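Side-chain contacts in shikimate dehydrogenase (NADP(+)) (Thermotoga maritima, PDB 3U62), which probably catalyses the reversible NADPH-linked reduction of 3-dehydroshikimate to shikimate, a step of the shikimate pathway that leads to chorismate and the aromatic amino acids: residues A[13-18]-A[223-228]; A[20-23]-A[27-30]; A[91-96]-A[233-238]; A[121-126]-A[171-176]. One frame throughout, in Å; residues are numbered along the deposited sequence.

Contact 1: A[13-18]-A[223-228]; sequences SISPRL and LMFYYQ. With SO4 (sulfate ion), chain B.
The backbones of Ser-15, near the start of helix 15-26, and Phe-225, on helix 222-235, stand 9.3 Å apart between their CA atoms, a gap filled mainly by the Phe-225 ring. With CG anti to the backbone N (chi1 176°), this ring reaches straight out from its helix into three side chains of 13-18. Ile-14 comes from the opposite direction and sets CD1 over one ring face, a CH-pi contact 3.7 Å from the ring centroid and displaced toward the rim. Leu-18 brings CD1 obliquely to within 3.6 Å of Phe-225 CE2. At the ring edge, near its plane, lies Ser-15 OG, 3.4 Å from Phe-225 CE1. A flat aromatic suits this place because it offers a face to aliphatic carbon and a weakly positive C-H edge to oxygen.

The serines serve the anion. Ser-13 OG and Ser-15 OG each donate to O4 of the bound sulfate at 2.7 Å, and Ile-14 N gives a nearly straight bond to sulfate O1 at 3.0 Å. Ser-13 OG also accepts from Ser-15 N, a capping bond at the entry to the helix. A water donates to Ser-15 OG and accepts from Gln-228 NE2, so a single water bridge adds a polar link to the ring packing. Helix 241-248 adds Phe-248, which touches both Leu-18 and Phe-225.

Ser-13, Ile-14 and Ser-15 are predicted to bind shikimate. The sulfate, probably from the crystallisation liquor, therefore seems to occupy part of that pocket, where hydroxyls and the Ile-14 amide can grip an anionic group such as the substrate carboxylate.

Contact 2: A[20-23]-A[27-30]; sequences NEYF and GMNH
Phe-23 O accepts a hydrogen bond from Met-28 N (2.8 Å) as part of the Schellman motif that ends helix 15-26. Gly-27 is the first residue to leave helical geometry, and its positive phi of 75°, easily reached without a side chain, turns the chain back beside the helix toward strand 31-36.

Ring contacts come next. His-30 crosses Phe-23 at about a right angle: its CB sits over the centre of the phenyl face, 3.5 Å from the centroid and almost on the ring normal. The imidazole edge follows in the same direction, giving a T-shaped pair with planes at 77°. Thus one residue offers the same aromatic face both an aliphatic C-H and a ring edge. His-30 also has a polar use, its ND1 being hydrogen-bonded to Met-1 N.

The sulfur contacts are oblique. Met-28, extended beyond CG (chi2 170°), carries SD to 4.0 Å from Phe-23 CD2 and 4.3 Å from Tyr-22 CE2, Met-aromatic contacts with both rings. A long, unbranched thioether can reach along to the rims of both neighbouring rings.

Beyond the turn, Leu-233 and Ile-238 pack on Phe-23. The hydroxyl of Tyr-22 is hydrogen-bonded to Ile-238 O and Asp-240 N, while Met-28 CE stops 4.3 Å from Tyr-22 OH.

Contact 3: A[91-96]-A[233-238]; sequences YNTDWV and LKIWGI
Ile-235 meets Tyr-91 and Thr-93 with two different branches. Its CG2 lies 3.7 Å from Tyr-91 CE1 and approaches the phenol ring obliquely, while CD1 reaches 3.6 Å from Thr-93 CG2 and also rests on Tyr-91 CB at 3.8 Å. A beta-branched isoleucine suits this place, since its short arm serves the ring and its long arm enters the angle between the tyrosine and the threonine.

The rotation of Thr-93 divides its two ends: with chi1 at 62°, the methyl turns to Ile-235 while OG1 is hydrogen-bonded to Asn-232 OD1 on the same helix. Helix 222-235 is thus held through both carbon and oxygen of one side chain, at the point where strand 89-91 of the substrate-binding domain gives way to helix 94-101. Ile-235 lies within the Schellman motif that ends helix 222-235, where Gly-237 N bonds Lys-234 O and Ile-238 N bonds Leu-233 O (2.9 Å).

Farther out, the backbone of Tyr-91 is hydrogen-bonded to Asn-83 and Cys-84, at the start of the antiparallel strand 84-86. Asn-83 OD1 accepts from Thr-93 N, and Asp-94 follows directly; both Asn-83 and Asp-94 are predicted shikimate ligands.

Contact 4: A[121-126]-A[171-176]; sequences RAVIYA and FNTTSV. With SO4 (sulfate ion), chain D.
Beside the predicted NADP(+) site of the Rossmann-type domain, helix 118-129 rests on the end of strand 169-172 and on the loop that follows it. Val-123 makes the contact with its two methyls. Val-123 CG1, anti to the backbone N (chi1 166°), comes obliquely to the Phe-171 ring, 3.6 Å from Phe-171 CD2. Val-123 CG2 meets the methyl of Thr-173 tip to tip, at 3.7 Å from Thr-173 CG2. A compact, branched valine suits a helix lying close on a sheet: its two methyls reach Phe-171 on the strand and Thr-173 just past its end, and both partners are buried.

Thr-173 has a polar side as well. While its methyl faces Val-123, the hydroxyl, at a chi1 of 74°, is bonded to Val-114 O, at the end of the adjacent strand 111-114, so this buried group is satisfied. Phe-171, for its part, stacks on Tyr-197 of the next strand, while Val-98 of helix 94-101 packs on Val-123.

Beyond the carboxyl end of the strand the loop becomes polar. Thr-174 OG1 accepts from Val-176 N (3.1 Å) in an ST turn. Ser-175 then grips a sulfate with two bonds: its N donates to O3 at 2.9 Å and its OG to O4 at 2.6 Å. Arg-140 NH2 and Arg-144 NH1, of two predicted NADP(+)-binding residues, are also hydrogen-bonded to it, which is consistent with a place for a cofactor phosphate. Gly-115 and Val-199, also predicted to bind NADP(+), lie close to Thr-173, an arrangement typical of the Rossmann fold, whose nucleotide site forms at the carboxyl ends of parallel strands.

Overall arrangement
Contacts 1 and 3 lie along the same helix, 222-235, with centres 12 Å apart, and touch where Gln-228 CB packs on Thr-93 O at 3.4 Å; together they bring predicted shikimate-binding residues from both segments 13-18 and 91-96 against it. Contact 2, at the far end of helix 15-26, is about 15 Å from contact 1 between centres and meets contact 3 through Ile-238. Contact 4 belongs to the cofactor domain. It joins contact 3 where Trp-95 and Asp-94 pack on helix 118-129, with centres 18 Å apart, but its centre is about 30 Å from that of contact 2. This is consistent with a substrate and cofactor cleft between the two domains, as in this family.

Contact 1: A[13-18]-A[223-228]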
loop_
_atom_site.group_PDB
_atom_site.type_symbol
_atom_site.label_atom_id
_atom_site.label_comp_id
_atom_site.label_asym_id
_atom_site.label_seq_id
_atom_site.Cartn_x
_atom_site.Cartn_y
_atom_site.Cartn_z
ATOM N N SER A 13 0.915 5.208 13.310
ATOM C CA SER A 13 0.341 4.033 12.661
ATOM C C SER A 13 -0.940 3.581 13.351
ATOM O O SER A 13 -1.036 3.605 14.582
ATOM C CB SER A 13 1.351 2.883 12.654
ATOM O OG SER A 13 0.779 1.693 12.142
ATOM N N ILE A 14 -1.914 3.164 12.549
ATOM C CA ILE A 14 -3.178 2.640 13.063
ATOM C C ILE A 14 -3.096 1.140 13.372
ATOM O O ILE A 14 -4.013 0.572 13.970
ATOM C CB ILE A 14 -4.362 2.913 12.091
ATOM C CG1 ILE A 14 -4.179 2.139 10.773
ATOM C CG2 ILE A 14 -4.529 4.419 11.853
ATOM C CD1 ILE A 14 -5.465 1.977 9.985
ATOM N N SER A 15 -1.997 0.510 12.963
ATOM C CA SER A 15 -1.836 -0.938 13.098
ATOM C C SER A 15 -1.768 -1.466 14.542
ATOM O O SER A 15 -2.496 -2.404 14.869
ATOM C CB SER A 15 -0.646 -1.445 12.271
ATOM O OG SER A 15 -0.945 -1.436 10.888
ATOM N N PRO A 16 -0.911 -0.875 15.409
ATOM C CA PRO A 16 -0.815 -1.450 16.757
ATOM C C PRO A 16 -2.154 -1.585 17.492
ATOM O O PRO A 16 -2.436 -2.655 18.031
ATOM C CB PRO A 16 0.114 -0.479 17.488
ATOM C CG PRO A 16 0.967 0.081 16.415
ATOM C CD PRO A 16 0.058 0.225 15.227
ATOM N N ARG A 17 -2.966 -0.529 17.503
ATOM C CA ARG A 17 -4.258 -0.565 18.201
ATOM C C ARG A 17 -5.176 -1.658 17.652
ATOM O O ARG A 17 -5.848 -2.351 18.420
ATOM C CB ARG A 17 -4.961 0.800 18.149
ATOM C CG ARG A 17 -5.375 1.225 16.749
ATOM C CD ARG A 17 -6.378 2.355 16.724
ATOM N NE ARG A 17 -6.753 2.660 15.339
ATOM C CZ ARG A 17 -7.241 3.823 14.916
ATOM N NH1 ARG A 17 -7.423 4.826 15.766
ATOM N NH2 ARG A 17 -7.542 3.988 13.634
ATOM N N LEU A 18 -5.189 -1.814 16.328
ATOM C CA LEU A 18 -6.068 -2.776 15.668
ATOM C C LEU A 18 -5.639 -4.225 15.877
ATOM O O LEU A 18 -6.467 -5.062 16.244
ATOM C CB LEU A 18 -6.213 -2.457 14.177
ATOM C CG LEU A 18 -7.193 -1.326 13.843
ATOM C CD1 LEU A 18 -6.868 -0.736 12.482
ATOM C CD2 LEU A 18 -8.646 -1.812 13.897
ATOM N N LEU A 223 -9.792 -0.179 2.455
ATOM C CA LEU A 223 -10.026 -1.544 1.966
ATOM C C LEU A 223 -8.716 -2.293 1.735
ATOM O O LEU A 223 -8.589 -3.460 2.112
ATOM C CB LEU A 223 -10.862 -1.538 0.680
ATOM C CG LEU A 223 -12.391 -1.484 0.787
ATOM C CD1 LEU A 223 -12.994 -1.181 -0.580
ATOM C CD2 LEU A 223 -12.964 -2.790 1.345
ATOM N N MET A 224 -7.752 -1.614 1.113
ATOM C CA MET A 224 -6.411 -2.155 0.902
ATOM C C MET A 224 -5.770 -2.541 2.234
ATOM O O MET A 224 -5.186 -3.620 2.354
ATOM C CB MET A 224 -5.538 -1.140 0.158
ATOM C CG MET A 224 -4.118 -1.601 -0.143
ATOM S SD MET A 224 -3.138 -0.279 -0.877
ATOM C CE MET A 224 -1.519 -1.045 -0.937
ATOM N N PHE A 225 -5.892 -1.659 3.225
ATOM C CA PHE A 225 -5.373 -1.917 4.567
ATOM C C PHE A 225 -6.031 -3.142 5.200
ATOM O O PHE A 225 -5.348 -3.995 5.770
ATOM C CB PHE A 225 -5.552 -0.698 5.481
ATOM C CG PHE A 225 -5.129 -0.952 6.899
ATOM C CD1 PHE A 225 -3.796 -0.816 7.274
ATOM C CD2 PHE A 225 -6.056 -1.361 7.854
ATOM C CE1 PHE A 225 -3.393 -1.066 8.582
ATOM C CE2 PHE A 225 -5.664 -1.617 9.164
ATOM C CZ PHE A 225 -4.329 -1.469 9.530
ATOM N N TYR A 226 -7.358 -3.204 5.103
ATOM C CA TYR A 226 -8.158 -4.309 5.627
ATOM C C TYR A 226 -7.687 -5.648 5.068
ATOM O O TYR A 226 -7.441 -6.588 5.828
ATOM C CB TYR A 226 -9.634 -4.070 5.287
ATOM C CG TYR A 226 -10.616 -5.117 5.773
ATOM C CD1 TYR A 226 -11.162 -5.049 7.055
ATOM C CD2 TYR A 226 -11.036 -6.152 4.935
ATOM C CE1 TYR A 226 -12.079 -5.998 7.501
ATOM C CE2 TYR A 226 -11.950 -7.108 5.369
ATOM C CZ TYR A 226 -12.468 -7.024 6.651
ATOM O OH TYR A 226 -13.373 -7.966 7.085
ATOM N N TYR A 227 -7.546 -5.725 3.748
ATOM C CA TYR A 227 -7.211 -6.988 3.099
ATOM C C TYR A 227 -5.738 -7.385 3.206
ATOM O O TYR A 227 -5.429 -8.579 3.224
ATOM C CB TYR A 227 -7.690 -7.005 1.649
ATOM C CG TYR A 227 -9.192 -7.133 1.507
ATOM C CD1 TYR A 227 -9.946 -6.112 0.930
ATOM C CD2 TYR A 227 -9.861 -8.276 1.950
ATOM C CE1 TYR A 227 -11.326 -6.223 0.793
ATOM C CE2 TYR A 227 -11.239 -8.400 1.821
ATOM C CZ TYR A 227 -11.965 -7.371 1.239
ATOM O OH TYR A 227 -13.328 -7.489 1.112
ATOM N N GLN A 228 -4.834 -6.408 3.278
ATOM C CA GLN A 228 -3.424 -6.730 3.532
ATOM C C GLN A 228 -3.237 -7.262 4.952
ATOM O O GLN A 228 -2.445 -8.179 5.172
ATOM C CB GLN A 228 -2.466 -5.567 3.204
ATOM C CG GLN A 228 -2.573 -4.315 4.078
ATOM C CD GLN A 228 -1.741 -4.383 5.352
ATOM O OE1 GLN A 228 -0.616 -4.885 5.357
ATOM N NE2 GLN A 228 -2.297 -3.861 6.442
HETATM S S SO4 B . -0.289 2.254 9.216
HETATM O O1 SO4 B . -1.120 3.355 9.698
HETATM O O2 SO4 B . 1.121 2.593 9.382
HETATM O O3 SO4 B . -0.569 2.019 7.804
HETATM O O4 SO4 B . -0.600 1.039 9.975
HETATM O O HOH W 1 -0.721 -3.726 8.863
#

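Contact 2: A[20-23]-A[27-30]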
loop_
_atom_site.group_PDB
_atom_site.type_symbol
_atom_site.label_atom_id
_atom_site.label_comp_id
_atom_site.label_asym_id
_atom_site.label_seq_id
_atom_site.Cartn_x
_atom_site.Cartn_y
_atom_site.Cartn_z
ATOM N N ASN A 20 -3.626 -5.369 18.245
ATOM C CA ASN A 20 -3.717 -5.646 19.680
ATOM C C ASN A 20 -5.144 -5.886 20.164
ATOM O O ASN A 20 -5.372 -6.754 21.012
ATOM C CB ASN A 20 -3.049 -4.544 20.503
ATOM C CG ASN A 20 -1.535 -4.611 20.446
ATOM O OD1 ASN A 20 -0.943 -5.687 20.540
ATOM N ND2 ASN A 20 -0.898 -3.455 20.297
ATOM N N GLU A 21 -6.098 -5.116 19.635
ATOM C CA GLU A 21 -7.514 -5.337 19.938
ATOM C C GLU A 21 -7.956 -6.693 19.390
ATOM O O GLU A 21 -8.693 -7.427 20.050
ATOM C CB GLU A 21 -8.392 -4.218 19.362
ATOM C CG GLU A 21 -9.867 -4.294 19.779
ATOM C CD GLU A 21 -10.761 -3.278 19.073
ATOM O OE1 GLU A 21 -10.291 -2.583 18.140
ATOM O OE2 GLU A 21 -11.947 -3.173 19.455
ATOM N N TYR A 22 -7.489 -7.009 18.183
ATOM C CA TYR A 22 -7.780 -8.278 17.527
ATOM C C TYR A 22 -7.259 -9.466 18.339
ATOM O O TYR A 22 -7.995 -10.430 18.569
ATOM C CB TYR A 22 -7.199 -8.289 16.108
ATOM C CG TYR A 22 -7.161 -9.652 15.460
ATOM C CD1 TYR A 22 -8.272 -10.154 14.787
ATOM C CD2 TYR A 22 -6.010 -10.437 15.518
ATOM C CE1 TYR A 22 -8.241 -11.408 14.194
ATOM C CE2 TYR A 22 -5.969 -11.692 14.930
ATOM C CZ TYR A 22 -7.086 -12.169 14.270
ATOM O OH TYR A 22 -7.056 -13.408 13.681
ATOM N N PHE A 23 -5.998 -9.394 18.765
ATOM C CA PHE A 23 -5.398 -10.456 19.573
ATOM C C PHE A 23 -6.160 -10.663 20.880
ATOM O O PHE A 23 -6.416 -11.802 21.274
ATOM C CB PHE A 23 -3.917 -10.185 19.869
ATOM C CG PHE A 23 -3.030 -10.175 18.649
ATOM C CD1 PHE A 23 -1.966 -9.281 18.564
ATOM C CD2 PHE A 23 -3.251 -11.054 17.590
ATOM C CE1 PHE A 23 -1.136 -9.259 17.447
ATOM C CE2 PHE A 23 -2.430 -11.035 16.467
ATOM C CZ PHE A 23 -1.369 -10.139 16.395
ATOM N N GLY A 27 -8.481 -13.944 22.126
ATOM C CA GLY A 27 -7.933 -14.682 23.265
ATOM C C GLY A 27 -6.503 -15.139 23.038
ATOM O O GLY A 27 -6.043 -16.103 23.657
ATOM N N MET A 28 -5.804 -14.437 22.149
ATOM C CA MET A 28 -4.420 -14.748 21.801
ATOM C C MET A 28 -3.446 -13.959 22.666
ATOM O O MET A 28 -3.782 -12.885 23.174
ATOM C CB MET A 28 -4.163 -14.438 20.325
ATOM C CG MET A 28 -4.902 -15.346 19.359
ATOM S SD MET A 28 -4.775 -14.757 17.662
ATOM C CE MET A 28 -5.755 -15.997 16.811
ATOM N N ASN A 29 -2.238 -14.493 22.825
ATOM C CA ASN A 29 -1.214 -13.848 23.641
ATOM C C ASN A 29 -0.240 -12.981 22.843
ATOM O O ASN A 29 0.736 -12.461 23.394
ATOM C CB ASN A 29 -0.456 -14.888 24.477
ATOM C CG ASN A 29 -1.234 -15.344 25.706
ATOM O OD1 ASN A 29 -0.770 -16.203 26.458
ATOM N ND2 ASN A 29 -2.420 -14.775 25.916
ATOM N N HIS A 30 -0.519 -12.816 21.553
ATOM C CA HIS A 30 0.351 -12.052 20.662
ATOM C C HIS A 30 0.288 -10.550 20.928
ATOM O O HIS A 30 -0.690 -10.045 21.487
ATOM C CB HIS A 30 0.020 -12.347 19.195
ATOM C CG HIS A 30 -0.133 -13.806 18.896
ATOM N ND1 HIS A 30 0.830 -14.736 19.221
ATOM C CD2 HIS A 30 -1.142 -14.497 18.314
ATOM C CE1 HIS A 30 0.424 -15.937 18.850
ATOM N NE2 HIS A 30 -0.771 -15.819 18.298
#

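Contact 3: A[91-96]-A[233-238]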
loop_
_atom_site.group_PDB
_atom_site.type_symbol
_atom_site.label_atom_id
_atom_site.label_comp_id
_atom_site.label_asym_id
_atom_site.label_seq_id
_atom_site.Cartn_x
_atom_site.Cartn_y
_atom_site.Cartn_z
ATOM N N TYR A 91 7.405 -11.254 2.445
ATOM C CA TYR A 91 6.225 -11.371 1.596
ATOM C C TYR A 91 5.713 -9.995 1.211
ATOM O O TYR A 91 6.052 -8.996 1.851
ATOM C CB TYR A 91 5.126 -12.139 2.333
ATOM C CG TYR A 91 5.559 -13.510 2.783
ATOM C CD1 TYR A 91 5.958 -13.741 4.100
ATOM C CD2 TYR A 91 5.592 -14.577 1.886
ATOM C CE1 TYR A 91 6.364 -15.004 4.512
ATOM C CE2 TYR A 91 5.997 -15.841 2.285
ATOM C CZ TYR A 91 6.383 -16.048 3.599
ATOM O OH TYR A 91 6.784 -17.300 3.999
ATOM N N ASN A 92 4.901 -9.942 0.161
ATOM C CA ASN A 92 4.185 -8.720 -0.164
ATOM C C ASN A 92 2.681 -8.956 -0.145
ATOM O O ASN A 92 2.147 -9.715 -0.957
ATOM C CB ASN A 92 4.641 -8.133 -1.502
ATOM C CG ASN A 92 4.198 -6.690 -1.687
ATOM O OD1 ASN A 92 5.018 -5.772 -1.667
ATOM N ND2 ASN A 92 2.898 -6.483 -1.868
ATOM N N THR A 93 2.009 -8.302 0.798
ATOM C CA THR A 93 0.564 -8.437 0.953
ATOM C C THR A 93 -0.170 -7.192 0.458
ATOM O O THR A 93 -1.403 -7.181 0.394
ATOM C CB THR A 93 0.170 -8.731 2.415
ATOM O OG1 THR A 93 0.565 -7.636 3.251
ATOM C CG2 THR A 93 0.848 -10.001 2.904
ATOM N N ASP A 94 0.589 -6.151 0.113
ATOM C CA ASP A 94 0.020 -4.919 -0.434
ATOM C C ASP A 94 -0.743 -5.166 -1.733
ATOM O O ASP A 94 -1.858 -4.666 -1.897
ATOM C CB ASP A 94 1.101 -3.853 -0.658
ATOM C CG ASP A 94 1.420 -3.056 0.598
ATOM O OD1 ASP A 94 0.591 -3.027 1.535
ATOM O OD2 ASP A 94 2.511 -2.444 0.644
ATOM N N TRP A 95 -0.149 -5.934 -2.649
ATOM C CA TRP A 95 -0.796 -6.228 -3.931
ATOM C C TRP A 95 -2.070 -7.050 -3.756
ATOM O O TRP A 95 -3.041 -6.861 -4.494
ATOM C CB TRP A 95 0.166 -6.892 -4.929
ATOM C CG TRP A 95 0.505 -8.337 -4.664
ATOM C CD1 TRP A 95 1.567 -8.806 -3.949
ATOM C CD2 TRP A 95 -0.201 -9.494 -5.137
ATOM N NE1 TRP A 95 1.565 -10.179 -3.937
ATOM C CE2 TRP A 95 0.491 -10.629 -4.656
ATOM C CE3 TRP A 95 -1.356 -9.683 -5.912
ATOM C CZ2 TRP A 95 0.069 -11.934 -4.923
ATOM C CZ3 TRP A 95 -1.775 -10.984 -6.178
ATOM C CH2 TRP A 95 -1.061 -12.091 -5.682
ATOM N N VAL A 96 -2.055 -7.957 -2.779
ATOM C CA VAL A 96 -3.239 -8.729 -2.399
ATOM C C VAL A 96 -4.326 -7.781 -1.891
ATOM O O VAL A 96 -5.498 -7.924 -2.248
ATOM C CB VAL A 96 -2.905 -9.800 -1.324
ATOM C CG1 VAL A 96 -4.173 -10.421 -0.741
ATOM C CG2 VAL A 96 -2.005 -10.884 -1.909
ATOM N N LEU A 233 -2.147 -11.852 8.670
ATOM C CA LEU A 233 -2.561 -12.766 9.729
ATOM C C LEU A 233 -2.602 -14.215 9.257
ATOM O O LEU A 233 -2.317 -15.131 10.036
ATOM C CB LEU A 233 -3.912 -12.346 10.317
ATOM C CG LEU A 233 -3.946 -11.030 11.106
ATOM C CD1 LEU A 233 -5.375 -10.597 11.347
ATOM C CD2 LEU A 233 -3.193 -11.138 12.432
ATOM N N LYS A 234 -2.952 -14.421 7.988
ATOM C CA LYS A 234 -2.931 -15.756 7.389
ATOM C C LYS A 234 -1.499 -16.287 7.284
ATOM O O LYS A 234 -1.239 -17.450 7.603
ATOM C CB LYS A 234 -3.605 -15.756 6.015
ATOM C CG LYS A 234 -5.120 -15.620 6.057
ATOM C CD LYS A 234 -5.709 -15.653 4.657
ATOM C CE LYS A 234 -7.217 -15.469 4.682
ATOM N NZ LYS A 234 -7.814 -15.596 3.323
ATOM N N ILE A 235 -0.585 -15.424 6.840
ATOM C CA ILE A 235 0.838 -15.760 6.759
ATOM C C ILE A 235 1.403 -16.094 8.144
ATOM O O ILE A 235 2.161 -17.056 8.298
ATOM C CB ILE A 235 1.653 -14.627 6.076
ATOM C CG1 ILE A 235 1.339 -14.591 4.576
ATOM C CG2 ILE A 235 3.157 -14.811 6.301
ATOM C CD1 ILE A 235 1.844 -13.359 3.853
ATOM N N TRP A 236 1.005 -15.311 9.144
ATOM C CA TRP A 236 1.463 -15.506 10.518
ATOM C C TRP A 236 0.785 -16.689 11.225
ATOM O O TRP A 236 1.159 -17.046 12.346
ATOM C CB TRP A 236 1.296 -14.210 11.323
ATOM C CG TRP A 236 2.168 -13.073 10.839
ATOM C CD1 TRP A 236 3.370 -13.179 10.197
ATOM C CD2 TRP A 236 1.917 -11.666 10.983
ATOM N NE1 TRP A 236 3.878 -11.932 9.923
ATOM C CE2 TRP A 236 3.010 -10.985 10.398
ATOM C CE3 TRP A 236 0.878 -10.915 11.554
ATOM C CZ2 TRP A 236 3.092 -9.588 10.358
ATOM C CZ3 TRP A 236 0.960 -9.523 11.514
ATOM C CH2 TRP A 236 2.062 -8.877 10.920
ATOM N N GLY A 237 -0.204 -17.290 10.562
ATOM C CA GLY A 237 -0.908 -18.469 11.071
ATOM C C GLY A 237 -1.828 -18.178 12.242
ATOM O O GLY A 237 -2.082 -19.052 13.075
ATOM N N ILE A 238 -2.332 -16.948 12.297
ATOM C CA ILE A 238 -3.134 -16.479 13.429
ATOM C C ILE A 238 -4.409 -15.759 12.978
ATOM O O ILE A 238 -4.870 -14.814 13.627
ATOM C CB ILE A 238 -2.299 -15.578 14.382
ATOM C CG1 ILE A 238 -1.632 -14.428 13.606
ATOM C CG2 ILE A 238 -1.272 -16.419 15.136
ATOM C CD1 ILE A 238 -0.866 -13.437 14.463
#

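Contact 4: A[121-126]-A[171-176]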
loop_
_atom_site.group_PDB
_atom_site.type_symbol
_atom_site.label_atom_id
_atom_site.label_comp_id
_atom_site.label_asym_id
_atom_site.label_seq_id
_atom_site.Cartn_x
_atom_site.Cartn_y
_atom_site.Cartn_z
ATOM N N ARG A 121 4.653 -0.156 -7.061
ATOM C CA ARG A 121 5.034 -1.431 -7.661
ATOM C C ARG A 121 4.076 -2.558 -7.264
ATOM O O ARG A 121 3.824 -3.470 -8.059
ATOM C CB ARG A 121 6.493 -1.777 -7.340
ATOM C CG ARG A 121 7.497 -0.768 -7.909
ATOM C CD ARG A 121 8.938 -1.257 -7.844
ATOM N NE ARG A 121 9.420 -1.423 -6.471
ATOM C CZ ARG A 121 10.026 -0.477 -5.757
ATOM N NH1 ARG A 121 10.236 0.730 -6.270
ATOM N NH2 ARG A 121 10.422 -0.741 -4.519
ATOM N N ALA A 122 3.539 -2.484 -6.045
ATOM C CA ALA A 122 2.501 -3.414 -5.598
ATOM C C ALA A 122 1.201 -3.210 -6.378
ATOM O O ALA A 122 0.559 -4.181 -6.786
ATOM C CB ALA A 122 2.260 -3.265 -4.105
ATOM N N VAL A 123 0.826 -1.949 -6.581
ATOM C CA VAL A 123 -0.369 -1.602 -7.351
ATOM C C VAL A 123 -0.236 -2.069 -8.805
ATOM O O VAL A 123 -1.162 -2.679 -9.344
ATOM C CB VAL A 123 -0.683 -0.081 -7.269
ATOM C CG1 VAL A 123 -1.695 0.339 -8.330
ATOM C CG2 VAL A 123 -1.193 0.279 -5.880
ATOM N N ILE A 124 0.916 -1.800 -9.419
ATOM C CA ILE A 124 1.181 -2.228 -10.796
ATOM C C ILE A 124 1.091 -3.752 -10.927
ATOM O O ILE A 124 0.448 -4.258 -11.851
ATOM C CB ILE A 124 2.550 -1.714 -11.319
ATOM C CG1 ILE A 124 2.568 -0.182 -11.357
ATOM C CG2 ILE A 124 2.844 -2.276 -12.715
ATOM C CD1 ILE A 124 3.967 0.422 -11.307
ATOM N N TYR A 125 1.721 -4.468 -9.997
ATOM C CA TYR A 125 1.663 -5.930 -9.968
ATOM C C TYR A 125 0.217 -6.414 -9.883
ATOM O O TYR A 125 -0.179 -7.321 -10.618
ATOM C CB TYR A 125 2.483 -6.485 -8.799
ATOM C CG TYR A 125 2.604 -7.996 -8.782
ATOM C CD1 TYR A 125 3.649 -8.638 -9.445
ATOM C CD2 TYR A 125 1.679 -8.782 -8.093
ATOM C CE1 TYR A 125 3.767 -10.025 -9.430
ATOM C CE2 TYR A 125 1.785 -10.168 -8.072
ATOM C CZ TYR A 125 2.830 -10.783 -8.741
ATOM O OH TYR A 125 2.939 -12.153 -8.722
ATOM N N ALA A 126 -0.559 -5.798 -8.994
ATOM C CA ALA A 126 -1.971 -6.132 -8.824
ATOM C C ALA A 126 -2.766 -5.907 -10.111
ATOM O O ALA A 126 -3.551 -6.771 -10.516
ATOM C CB ALA A 126 -2.568 -5.329 -7.680
ATOM N N PHE A 171 -4.709 6.027 -9.735
ATOM C CA PHE A 171 -4.241 5.529 -8.446
ATOM C C PHE A 171 -3.182 6.473 -7.890
ATOM O O PHE A 171 -2.155 6.699 -8.539
ATOM C CB PHE A 171 -3.610 4.136 -8.594
ATOM C CG PHE A 171 -4.596 3.022 -8.834
ATOM C CD1 PHE A 171 -5.227 2.881 -10.066
ATOM C CD2 PHE A 171 -4.861 2.087 -7.837
ATOM C CE1 PHE A 171 -6.129 1.843 -10.294
ATOM C CE2 PHE A 171 -5.763 1.044 -8.058
ATOM C CZ PHE A 171 -6.397 0.924 -9.289
ATOM N N ASN A 172 -3.421 7.031 -6.705
ATOM C CA ASN A 172 -2.340 7.675 -5.966
ATOM C C ASN A 172 -1.695 6.668 -5.030
ATOM O O ASN A 172 -2.377 6.061 -4.199
ATOM C CB ASN A 172 -2.808 8.888 -5.161
ATOM C CG ASN A 172 -1.714 9.425 -4.240
ATOM O OD1 ASN A 172 -1.883 9.494 -3.022
ATOM N ND2 ASN A 172 -0.572 9.785 -4.823
ATOM N N THR A 173 -0.383 6.493 -5.165
ATOM C CA THR A 173 0.361 5.569 -4.306
ATOM C C THR A 173 1.421 6.292 -3.470
ATOM O O THR A 173 2.164 5.663 -2.709
ATOM C CB THR A 173 1.020 4.419 -5.107
ATOM O OG1 THR A 173 2.157 4.919 -5.823
ATOM C CG2 THR A 173 0.031 3.793 -6.088
ATOM N N THR A 174 1.481 7.615 -3.615
ATOM C CA THR A 174 2.445 8.445 -2.892
ATOM C C THR A 174 1.887 8.890 -1.544
ATOM O O THR A 174 0.731 8.609 -1.210
ATOM C CB THR A 174 2.832 9.713 -3.694
ATOM O OG1 THR A 174 1.719 10.619 -3.731
ATOM C CG2 THR A 174 3.250 9.365 -5.116
ATOM N N SER A 175 2.717 9.596 -0.780
ATOM C CA SER A 175 2.289 10.194 0.478
ATOM C C SER A 175 1.672 11.582 0.280
ATOM O O SER A 175 1.275 12.226 1.254
ATOM C CB SER A 175 3.457 10.261 1.465
ATOM O OG SER A 175 3.810 8.970 1.929
ATOM N N VAL A 176 1.596 12.043 -0.970
ATOM C CA VAL A 176 0.958 13.325 -1.286
ATOM C C VAL A 176 -0.534 13.244 -0.964
ATOM O O VAL A 176 -1.271 12.469 -1.583
ATOM C CB VAL A 176 1.165 13.744 -2.768
ATOM C CG1 VAL A 176 0.437 15.055 -3.071
ATOM C CG2 VAL A 176 2.651 13.883 -3.087
HETATM S S SO4 D . 6.159 8.382 -0.513
HETATM O O1 SO4 D . 7.072 8.904 0.502
HETATM O O2 SO4 D . 6.897 7.551 -1.464
HETATM O O3 SO4 D . 5.533 9.493 -1.224
HETATM O O4 SO4 D . 5.128 7.571 0.130
#